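Local coordinates for protein putative ADP-Ribosyltransferase Scabin (Streptomyces scabiei 87.22, PDB 5EWY) that probably transfers ADP-ribose from NAD+ to DNA, as a toxin of a plant-pathogenic bacterium, and here binds an inhibitor, at residues A[69-77]-A[115-123]; A[53-64]-A[92-103]. All coordinates share one frame; numbering follows the deposited sequence.

Contact 1: residues A[69-77]-A[115-123]; sequences RTTCGTLYR and YVSTTYDHD. With 5TQ (4-(8-fluoranyl-6-oxidanylidene-1,3,4,5-tetrahydrobenzo[c][1,6]naphthyridin-2-yl)butanoic acid), chain B.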
# COMPACT_ATOMS: atom_id res chain seq x y z
N ARG A 69 -11.19 2.37 1.15
CA ARG A 69 -10.71 3.74 1.24
C ARG A 69 -11.30 4.56 0.10
O ARG A 69 -11.32 4.12 -1.06
CB ARG A 69 -9.19 3.72 1.16
CG ARG A 69 -8.55 5.06 0.81
CD ARG A 69 -7.04 4.93 0.94
NE ARG A 69 -6.27 5.99 0.27
CZ ARG A 69 -5.92 5.94 -1.01
NH1 ARG A 69 -5.19 6.91 -1.55
NH2 ARG A 69 -6.35 4.95 -1.78
N THR A 70 -11.81 5.74 0.42
CA THR A 70 -12.42 6.60 -0.58
C THR A 70 -11.66 7.90 -0.76
O THR A 70 -12.06 8.72 -1.59
CB THR A 70 -13.90 6.88 -0.26
OG1 THR A 70 -14.00 7.54 1.01
CG2 THR A 70 -14.69 5.59 -0.22
N THR A 71 -10.63 8.14 0.03
CA THR A 71 -9.75 9.28 -0.17
C THR A 71 -8.67 8.91 -1.18
O THR A 71 -8.53 7.77 -1.62
CB THR A 71 -9.16 9.72 1.16
OG1 THR A 71 -8.44 8.62 1.74
CG2 THR A 71 -10.24 10.16 2.11
N CYS A 72 -7.80 9.88 -1.48
CA CYS A 72 -6.84 9.74 -2.56
C CYS A 72 -5.57 10.50 -2.22
O CYS A 72 -4.89 11.03 -3.10
CB CYS A 72 -7.41 10.24 -3.90
SG CYS A 72 -8.02 11.90 -3.91
N GLY A 73 -5.22 10.52 -0.95
CA GLY A 73 -3.95 11.06 -0.55
C GLY A 73 -2.83 10.06 -0.79
O GLY A 73 -3.06 8.87 -1.02
N THR A 74 -1.61 10.58 -0.74
CA THR A 74 -0.44 9.74 -0.88
C THR A 74 -0.41 8.71 0.25
O THR A 74 -0.69 9.04 1.41
CB THR A 74 0.82 10.59 -0.81
OG1 THR A 74 0.75 11.62 -1.79
CG2 THR A 74 2.08 9.76 -1.05
N LEU A 75 -0.11 7.47 -0.12
CA LEU A 75 0.12 6.37 0.81
C LEU A 75 1.58 5.97 0.69
O LEU A 75 2.30 6.39 -0.22
CB LEU A 75 -0.79 5.18 0.50
CG LEU A 75 -2.30 5.44 0.56
CD1 LEU A 75 -3.07 4.22 0.08
CD2 LEU A 75 -2.76 5.85 1.93
N TYR A 76 2.01 5.13 1.63
CA TYR A 76 3.41 4.77 1.73
C TYR A 76 3.56 3.28 1.96
O TYR A 76 2.67 2.63 2.50
CB TYR A 76 4.13 5.56 2.86
CG TYR A 76 3.79 7.02 2.78
CD1 TYR A 76 2.65 7.52 3.39
CD2 TYR A 76 4.57 7.88 2.03
CE1 TYR A 76 2.29 8.86 3.24
CE2 TYR A 76 4.21 9.22 1.89
CZ TYR A 76 3.11 9.66 2.53
OH TYR A 76 2.75 10.98 2.35
N ARG A 77 4.69 2.75 1.51
CA ARG A 77 5.03 1.37 1.80
C ARG A 77 6.54 1.27 2.02
O ARG A 77 7.31 1.62 1.11
CB ARG A 77 4.61 0.44 0.66
CG ARG A 77 5.05 -0.99 0.91
CD ARG A 77 4.52 -1.97 -0.13
NE ARG A 77 5.23 -3.25 -0.03
CZ ARG A 77 4.95 -4.22 0.83
NH1 ARG A 77 5.70 -5.31 0.85
NH2 ARG A 77 3.91 -4.15 1.64
N TYR A 115 -2.90 -9.52 -0.44
CA TYR A 115 -2.85 -8.09 -0.15
C TYR A 115 -1.43 -7.55 -0.23
O TYR A 115 -0.46 -8.24 0.12
CB TYR A 115 -3.38 -7.81 1.26
CG TYR A 115 -4.76 -8.34 1.49
CD1 TYR A 115 -5.86 -7.75 0.86
CD2 TYR A 115 -4.99 -9.42 2.33
CE1 TYR A 115 -7.13 -8.25 1.04
CE2 TYR A 115 -6.26 -9.90 2.53
CZ TYR A 115 -7.33 -9.32 1.88
OH TYR A 115 -8.59 -9.81 2.08
N VAL A 116 -1.30 -6.30 -0.67
CA VAL A 116 -0.09 -5.53 -0.46
C VAL A 116 -0.40 -4.46 0.57
O VAL A 116 -1.31 -3.64 0.36
CB VAL A 116 0.44 -4.91 -1.76
CG1 VAL A 116 1.60 -3.97 -1.47
CG2 VAL A 116 0.90 -6.01 -2.72
N SER A 117 0.36 -4.43 1.66
CA SER A 117 0.14 -3.49 2.74
C SER A 117 0.78 -2.15 2.42
O SER A 117 1.91 -2.07 1.94
CB SER A 117 0.77 -3.99 4.03
OG SER A 117 0.11 -5.17 4.46
N THR A 118 0.04 -1.09 2.73
CA THR A 118 0.51 0.29 2.65
C THR A 118 0.01 0.98 3.91
O THR A 118 -0.78 0.42 4.67
CB THR A 118 -0.02 1.02 1.41
OG1 THR A 118 -1.42 1.28 1.55
CG2 THR A 118 0.25 0.19 0.12
N THR A 119 0.42 2.23 4.09
CA THR A 119 0.00 2.99 5.25
C THR A 119 -0.32 4.43 4.89
O THR A 119 0.28 5.01 3.99
CB THR A 119 1.10 2.95 6.35
OG1 THR A 119 0.72 3.74 7.47
CG2 THR A 119 2.43 3.41 5.83
N TYR A 120 -1.20 5.02 5.69
CA TYR A 120 -1.43 6.44 5.63
C TYR A 120 -0.29 7.25 6.23
O TYR A 120 -0.23 8.47 6.03
CB TYR A 120 -2.69 6.78 6.44
CG TYR A 120 -4.02 6.32 5.88
CD1 TYR A 120 -4.59 6.95 4.79
CD2 TYR A 120 -4.77 5.35 6.54
CE1 TYR A 120 -5.83 6.58 4.31
CE2 TYR A 120 -6.01 4.96 6.05
CZ TYR A 120 -6.54 5.61 4.95
OH TYR A 120 -7.78 5.26 4.45
N ASP A 121 0.62 6.61 6.97
CA ASP A 121 1.65 7.29 7.77
C ASP A 121 2.98 7.33 7.02
O ASP A 121 3.67 6.29 6.90
CB ASP A 121 1.78 6.54 9.09
CG ASP A 121 2.77 7.16 10.04
OD1 ASP A 121 3.36 8.21 9.73
OD2 ASP A 121 2.95 6.56 11.14
N HIS A 122 3.36 8.52 6.56
CA HIS A 122 4.64 8.73 5.91
C HIS A 122 5.80 8.16 6.70
O HIS A 122 6.80 7.71 6.10
CB HIS A 122 4.83 10.22 5.67
CG HIS A 122 6.19 10.57 5.15
ND1 HIS A 122 7.27 10.79 5.98
CD2 HIS A 122 6.67 10.64 3.89
CE1 HIS A 122 8.34 11.01 5.25
NE2 HIS A 122 8.01 10.92 3.98
N ASP A 123 5.73 8.24 8.02
CA ASP A 123 6.84 7.91 8.91
C ASP A 123 6.87 6.46 9.39
O ASP A 123 7.73 6.12 10.21
CB ASP A 123 6.83 8.83 10.13
CG ASP A 123 7.04 10.26 9.77
OD1 ASP A 123 7.71 10.56 8.77
OD2 ASP A 123 6.48 11.09 10.50
N12 5TQ B . 5.60 -6.30 5.65
C13 5TQ B . 6.63 -5.80 4.95
C15 5TQ B . 5.60 -7.74 6.04
C17 5TQ B . 5.35 -9.23 4.00
C01 5TQ B . 2.59 -0.98 6.27
C02 5TQ B . 1.53 -1.44 7.05
C03 5TQ B . 1.44 -2.77 7.44
C04 5TQ B . 2.42 -3.67 7.02
C05 5TQ B . 3.51 -3.23 6.25
C06 5TQ B . 3.58 -1.88 5.87
C07 5TQ B . 4.71 -1.41 5.08
C08 5TQ B . 4.55 -4.14 5.80
C09 5TQ B . 5.61 -3.59 5.03
N10 5TQ B . 5.65 -2.28 4.68
C11 5TQ B . 4.61 -5.51 6.11
C14 5TQ B . 6.65 -4.50 4.58
C16 5TQ B . 6.27 -8.72 5.08
C18 5TQ B . 5.32 -8.29 2.81
O19 5TQ B . 4.79 -0.20 4.74
F20 5TQ B . 0.59 -0.57 7.44
O21 5TQ B . 5.40 -8.77 1.65
O22 5TQ B . 5.21 -7.07 3.00
O HOH W 1 -9.43 7.43 4.00
O HOH W 2 2.24 -6.66 2.00

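Contact 2: residues A[53-64]-A[92-103]; sequences ADPRVDVERITP and LPKDVIDGQYDI. With 5TQ (4-(8-fluoranyl-6-oxidanylidene-1,3,4,5-tetrahydrobenzo[c][1,6]naphthyridin-2-yl)butanoic acid), chain B.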
# COMPACT_ATOMS: atom_id res chain seq x y z
N ALA A 53 -2.30 -5.06 -9.45
CA ALA A 53 -1.30 -5.62 -10.36
C ALA A 53 -1.59 -7.06 -10.74
O ALA A 53 -1.16 -7.51 -11.80
CB ALA A 53 0.09 -5.51 -9.74
N ASP A 54 -2.33 -7.79 -9.90
CA ASP A 54 -2.74 -9.17 -10.17
C ASP A 54 -4.26 -9.19 -10.11
O ASP A 54 -4.84 -9.31 -9.02
CB ASP A 54 -2.13 -10.14 -9.16
CG ASP A 54 -2.31 -11.58 -9.58
OD1 ASP A 54 -3.24 -11.86 -10.36
OD2 ASP A 54 -1.50 -12.42 -9.13
N PRO A 55 -4.95 -9.04 -11.24
CA PRO A 55 -6.41 -8.96 -11.20
C PRO A 55 -7.09 -10.28 -10.88
O PRO A 55 -8.33 -10.32 -10.80
CB PRO A 55 -6.77 -8.47 -12.61
CG PRO A 55 -5.66 -8.98 -13.47
CD PRO A 55 -4.42 -8.91 -12.61
N ARG A 56 -6.35 -11.37 -10.69
CA ARG A 56 -6.98 -12.62 -10.30
C ARG A 56 -7.50 -12.57 -8.87
O ARG A 56 -8.16 -13.52 -8.44
CB ARG A 56 -6.01 -13.78 -10.44
CG ARG A 56 -5.50 -14.00 -11.85
CD ARG A 56 -4.44 -15.09 -11.86
NE ARG A 56 -3.30 -14.74 -11.03
CZ ARG A 56 -2.38 -15.61 -10.61
NH1 ARG A 56 -2.47 -16.89 -10.94
NH2 ARG A 56 -1.38 -15.19 -9.86
N VAL A 57 -7.22 -11.51 -8.12
CA VAL A 57 -7.71 -11.44 -6.76
C VAL A 57 -9.23 -11.54 -6.76
O VAL A 57 -9.91 -11.01 -7.64
CB VAL A 57 -7.22 -10.14 -6.08
CG1 VAL A 57 -7.71 -8.90 -6.84
CG2 VAL A 57 -7.67 -10.12 -4.63
N ASP A 58 -9.75 -12.24 -5.76
CA ASP A 58 -11.18 -12.51 -5.65
C ASP A 58 -11.75 -11.67 -4.50
O ASP A 58 -11.68 -12.07 -3.34
CB ASP A 58 -11.43 -13.99 -5.42
CG ASP A 58 -12.90 -14.32 -5.31
OD1 ASP A 58 -13.73 -13.40 -5.49
OD2 ASP A 58 -13.23 -15.50 -5.06
N VAL A 59 -12.36 -10.54 -4.86
CA VAL A 59 -12.87 -9.59 -3.87
C VAL A 59 -13.92 -10.23 -2.98
O VAL A 59 -14.08 -9.84 -1.82
CB VAL A 59 -13.41 -8.34 -4.59
CG1 VAL A 59 -14.24 -7.47 -3.66
CG2 VAL A 59 -12.27 -7.54 -5.18
N GLU A 60 -14.67 -11.20 -3.50
CA GLU A 60 -15.73 -11.80 -2.70
C GLU A 60 -15.18 -12.64 -1.55
O GLU A 60 -15.94 -12.97 -0.63
CB GLU A 60 -16.67 -12.62 -3.59
CG GLU A 60 -17.51 -11.76 -4.52
CD GLU A 60 -18.38 -12.56 -5.47
OE1 GLU A 60 -18.43 -13.80 -5.33
OE2 GLU A 60 -19.01 -11.95 -6.36
N ARG A 61 -13.90 -12.99 -1.58
CA ARG A 61 -13.29 -13.78 -0.52
C ARG A 61 -12.70 -12.94 0.59
O ARG A 61 -12.24 -13.50 1.59
CB ARG A 61 -12.20 -14.68 -1.11
CG ARG A 61 -12.76 -15.83 -1.93
CD ARG A 61 -11.66 -16.61 -2.62
NE ARG A 61 -10.72 -17.21 -1.67
CZ ARG A 61 -9.53 -17.69 -2.01
NH1 ARG A 61 -9.12 -17.64 -3.27
NH2 ARG A 61 -8.74 -18.21 -1.08
N ILE A 62 -12.71 -11.61 0.46
CA ILE A 62 -12.19 -10.76 1.52
C ILE A 62 -13.08 -10.89 2.74
O ILE A 62 -14.32 -10.82 2.63
CB ILE A 62 -12.11 -9.30 1.05
CG1 ILE A 62 -11.14 -9.15 -0.12
CG2 ILE A 62 -11.69 -8.41 2.20
CD1 ILE A 62 -11.26 -7.82 -0.83
N THR A 63 -12.47 -11.09 3.90
CA THR A 63 -13.19 -11.09 5.16
C THR A 63 -12.44 -10.23 6.16
O THR A 63 -11.22 -10.12 6.08
CB THR A 63 -13.40 -12.52 5.74
OG1 THR A 63 -12.13 -13.18 5.92
CG2 THR A 63 -14.25 -13.36 4.81
N PRO A 64 -13.15 -9.58 7.08
CA PRO A 64 -14.60 -9.38 7.05
C PRO A 64 -14.97 -8.43 5.92
O PRO A 64 -14.09 -8.04 5.14
CB PRO A 64 -14.89 -8.74 8.41
CG PRO A 64 -13.64 -8.08 8.80
CD PRO A 64 -12.52 -8.89 8.22
N LEU A 92 3.42 -6.70 -6.35
CA LEU A 92 2.60 -7.89 -6.54
C LEU A 92 2.35 -8.54 -5.19
O LEU A 92 3.24 -8.55 -4.33
CB LEU A 92 3.32 -8.88 -7.44
CG LEU A 92 3.38 -8.49 -8.92
CD1 LEU A 92 4.41 -9.36 -9.64
CD2 LEU A 92 2.00 -8.62 -9.58
N PRO A 93 1.16 -9.09 -4.97
CA PRO A 93 0.91 -9.82 -3.73
C PRO A 93 1.53 -11.21 -3.77
O PRO A 93 1.78 -11.79 -4.83
CB PRO A 93 -0.62 -9.92 -3.69
CG PRO A 93 -1.00 -9.97 -5.12
CD PRO A 93 -0.01 -9.12 -5.87
N LYS A 94 1.76 -11.74 -2.57
CA LYS A 94 2.44 -13.03 -2.45
C LYS A 94 1.59 -14.18 -2.96
O LYS A 94 2.10 -15.06 -3.66
CB LYS A 94 2.91 -13.22 -1.00
CG LYS A 94 4.15 -12.39 -0.69
CD LYS A 94 4.69 -12.60 0.70
CE LYS A 94 6.00 -11.84 0.86
NZ LYS A 94 6.68 -12.05 2.16
N ASP A 95 0.28 -14.22 -2.65
CA ASP A 95 -0.54 -15.34 -3.10
C ASP A 95 -2.01 -14.93 -3.20
O ASP A 95 -2.73 -14.97 -2.20
CB ASP A 95 -0.39 -16.53 -2.16
CG ASP A 95 -1.02 -17.80 -2.72
OD1 ASP A 95 -1.69 -17.73 -3.78
OD2 ASP A 95 -0.85 -18.88 -2.11
N VAL A 96 -2.46 -14.60 -4.42
CA VAL A 96 -3.87 -14.29 -4.65
C VAL A 96 -4.75 -15.52 -4.75
O VAL A 96 -5.98 -15.39 -4.73
CB VAL A 96 -4.14 -13.49 -5.94
CG1 VAL A 96 -3.67 -12.06 -5.79
CG2 VAL A 96 -3.48 -14.15 -7.16
N ILE A 97 -4.17 -16.72 -4.86
CA ILE A 97 -4.97 -17.92 -5.06
C ILE A 97 -5.27 -18.57 -3.72
O ILE A 97 -6.43 -18.78 -3.36
CB ILE A 97 -4.25 -18.90 -6.00
CG1 ILE A 97 -3.85 -18.21 -7.31
CG2 ILE A 97 -5.13 -20.11 -6.28
CD1 ILE A 97 -5.00 -17.61 -8.09
N ASP A 98 -4.21 -18.88 -2.96
CA ASP A 98 -4.35 -19.63 -1.71
C ASP A 98 -3.90 -18.83 -0.50
O ASP A 98 -3.84 -19.38 0.60
CB ASP A 98 -3.56 -20.94 -1.81
CG ASP A 98 -3.96 -21.76 -3.01
OD1 ASP A 98 -5.13 -22.19 -3.07
OD2 ASP A 98 -3.11 -21.98 -3.90
N GLY A 99 -3.62 -17.54 -0.65
CA GLY A 99 -3.19 -16.74 0.47
C GLY A 99 -4.32 -16.47 1.45
O GLY A 99 -5.48 -16.84 1.26
N GLN A 100 -3.95 -15.80 2.54
CA GLN A 100 -4.85 -15.49 3.64
C GLN A 100 -5.70 -14.28 3.27
O GLN A 100 -5.23 -13.15 3.32
CB GLN A 100 -4.01 -15.18 4.88
CG GLN A 100 -4.80 -14.79 6.12
CD GLN A 100 -5.83 -15.84 6.48
OE1 GLN A 100 -7.00 -15.75 6.13
NE2 GLN A 100 -5.37 -16.88 7.17
N TYR A 101 -6.97 -14.52 2.93
CA TYR A 101 -7.90 -13.44 2.61
C TYR A 101 -8.49 -12.79 3.85
O TYR A 101 -9.10 -11.72 3.72
CB TYR A 101 -9.03 -13.96 1.71
CG TYR A 101 -8.71 -13.87 0.24
CD1 TYR A 101 -7.89 -14.80 -0.37
CD2 TYR A 101 -9.21 -12.83 -0.53
CE1 TYR A 101 -7.60 -14.72 -1.72
CE2 TYR A 101 -8.92 -12.74 -1.88
CZ TYR A 101 -8.11 -13.69 -2.46
OH TYR A 101 -7.81 -13.62 -3.81
N ASP A 102 -8.35 -13.38 5.03
CA ASP A 102 -8.89 -12.73 6.22
C ASP A 102 -7.93 -11.64 6.69
O ASP A 102 -6.76 -11.90 6.98
CB ASP A 102 -9.15 -13.70 7.36
CG ASP A 102 -9.80 -13.00 8.54
OD1 ASP A 102 -11.01 -12.67 8.43
OD2 ASP A 102 -9.11 -12.74 9.54
N ILE A 103 -8.45 -10.41 6.77
CA ILE A 103 -7.60 -9.26 7.02
C ILE A 103 -7.03 -9.29 8.42
O ILE A 103 -5.84 -9.02 8.63
CB ILE A 103 -8.38 -7.97 6.74
CG1 ILE A 103 -8.53 -7.79 5.23
CG2 ILE A 103 -7.67 -6.75 7.36
CD1 ILE A 103 -9.68 -6.98 4.86
N12 5TQ B . 5.60 -6.30 5.65
C13 5TQ B . 6.63 -5.80 4.95
C15 5TQ B . 5.60 -7.74 6.04
C17 5TQ B . 5.35 -9.23 4.00
C01 5TQ B . 2.59 -0.98 6.27
C02 5TQ B . 1.53 -1.44 7.05
C03 5TQ B . 1.44 -2.77 7.44
C04 5TQ B . 2.42 -3.67 7.02
C05 5TQ B . 3.51 -3.23 6.25
C06 5TQ B . 3.58 -1.88 5.87
C07 5TQ B . 4.71 -1.41 5.08
C08 5TQ B . 4.55 -4.14 5.80
C09 5TQ B . 5.61 -3.59 5.03
N10 5TQ B . 5.65 -2.28 4.68
C11 5TQ B . 4.61 -5.51 6.11
C14 5TQ B . 6.65 -4.50 4.58
C16 5TQ B . 6.27 -8.72 5.08
C18 5TQ B . 5.32 -8.29 2.81
O19 5TQ B . 4.79 -0.20 4.74
F20 5TQ B . 0.59 -0.57 7.44
O21 5TQ B . 5.40 -8.77 1.65
O22 5TQ B . 5.21 -7.07 3.00
O HOH W 3 0.90 -11.90 -8.04

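Contact 1: residues A[69-77]-A[115-123]
Tyr76 lays one ring face over the backbone of His122. His122 CA stands 3.5 Å from the Tyr76 ring centroid in a CH-pi contact. The imidazole of His122 turns its edge to the same ring, offset, with the planes at 84°. Beside the rings, Tyr76 and Thr119 form an antiparallel hydrogen-bonded pair, a single bridge between strands 75-79 and 115-119.

Tyr120 lies alongside Leu75, with Leu75 CD2 3.6 Å from Tyr120 CD1. The Tyr120 hydroxyl passes Arg69 CD, hydrogen-bonds to Asp144 and accepts from a water that also binds Thr71 OG1.

Arg77 is stretched out, with CG anti to the backbone N (chi1 176°). This carries its guanidinium alongside Ser117. NH2 of Arg77 gives a bond of 2.9 Å to a lone pair of Ser117 O, and that oxygen lies in the guanidinium plane. NH1 of Arg77 binds O22 of the inhibitor at 2.8 Å. Val116 CG1 covers one guanidinium face and inhibitor carbon C14 the other. NE is paired with Asp79. The guanidinium is thus held flat and fixed in rotation, consistent with a positive charge set to receive the butanoate carboxylate.

Contact 2: residues A[53-64]-A[92-103]
Tyr101 projects its ring against the segment 53-64, and its hydroxyl is held from two directions. Tyr101 OH donates to Val96 O at 2.7 Å and accepts from the backbone N of Asp58 at 3.1 Å. Val57 CG2 packs beside this hydroxyl. Arg61 lies across one face of the ring: its CB makes a CH-pi contact. Tyr101 CE1 lies over the centre of the guanidinium, the planes 31° apart.

The Arg61 chain bends at chi3 (61°), which folds the guanidinium back beside CE1 and brings both terminal nitrogens to one carbonyl. NH1 and NH2 of Arg61 both hydrogen-bond to Ile97 O, at 2.9 and 3.3 Å, and this oxygen lies in the guanidinium plane.

Further along, Thr63 OG1 donates to the anti lone pair of Asp102 OD1 at 2.8 Å. Asp102 OD2 caps the N of Ser105. The carboxylate thus serves as N-cap of helix 103-108 while gripping Thr63. The backbone adds a bond of 2.9 Å from Ile103 N to Thr63 O, and a weak one from Thr63 N to Tyr101 O.

At the other end, Arg56 grips Asp54 side-on. NE and NH2 each meet a syn lone pair, and NH2 of Arg56 is 2.9 Å from Asp54 OD2. Asp54 OD1 also accepts the backbone N-H of Arg56. Val96 CG2 packs against this salt bridge, 3.3 Å from Asp54 OD2. A water also donates to Asp54 OD2 and weakly to Pro93 O. Within 92-103, Asp95 OD1 takes the N-H of both Ile97 and Asp98.

This is loop-on-loop packing, with Asx turns at Asp54, Asp58 and Asp95 and a capped helix start. Its link to the inhibitor site is Lys94, whose CE approaches the carboxylate oxygen O21.

From the N terminus, the chain first runs through 53-64 and then 69-77, which leads into strand 75-79. Helix 83-89 follows. The loop 92-103 then returns to 53-64 and closes contact 2. Past helix 103-108, strand 115-119 meets 69-77 and closes contact 1. The segments alternate, so the two closures cross. Contact 1 joins the edges of two antiparallel sheets, of which strands 75-79 and 115-119 are outermost members. Contact 2 ties the loop before strand 75-79 to the loop that leads into helix 103-108. The two meet at Tyr115, whose hydroxyl probably hydrogen-bonds to Tyr101 O and packs on Ile62 and Ile103. Both touch the inhibitor.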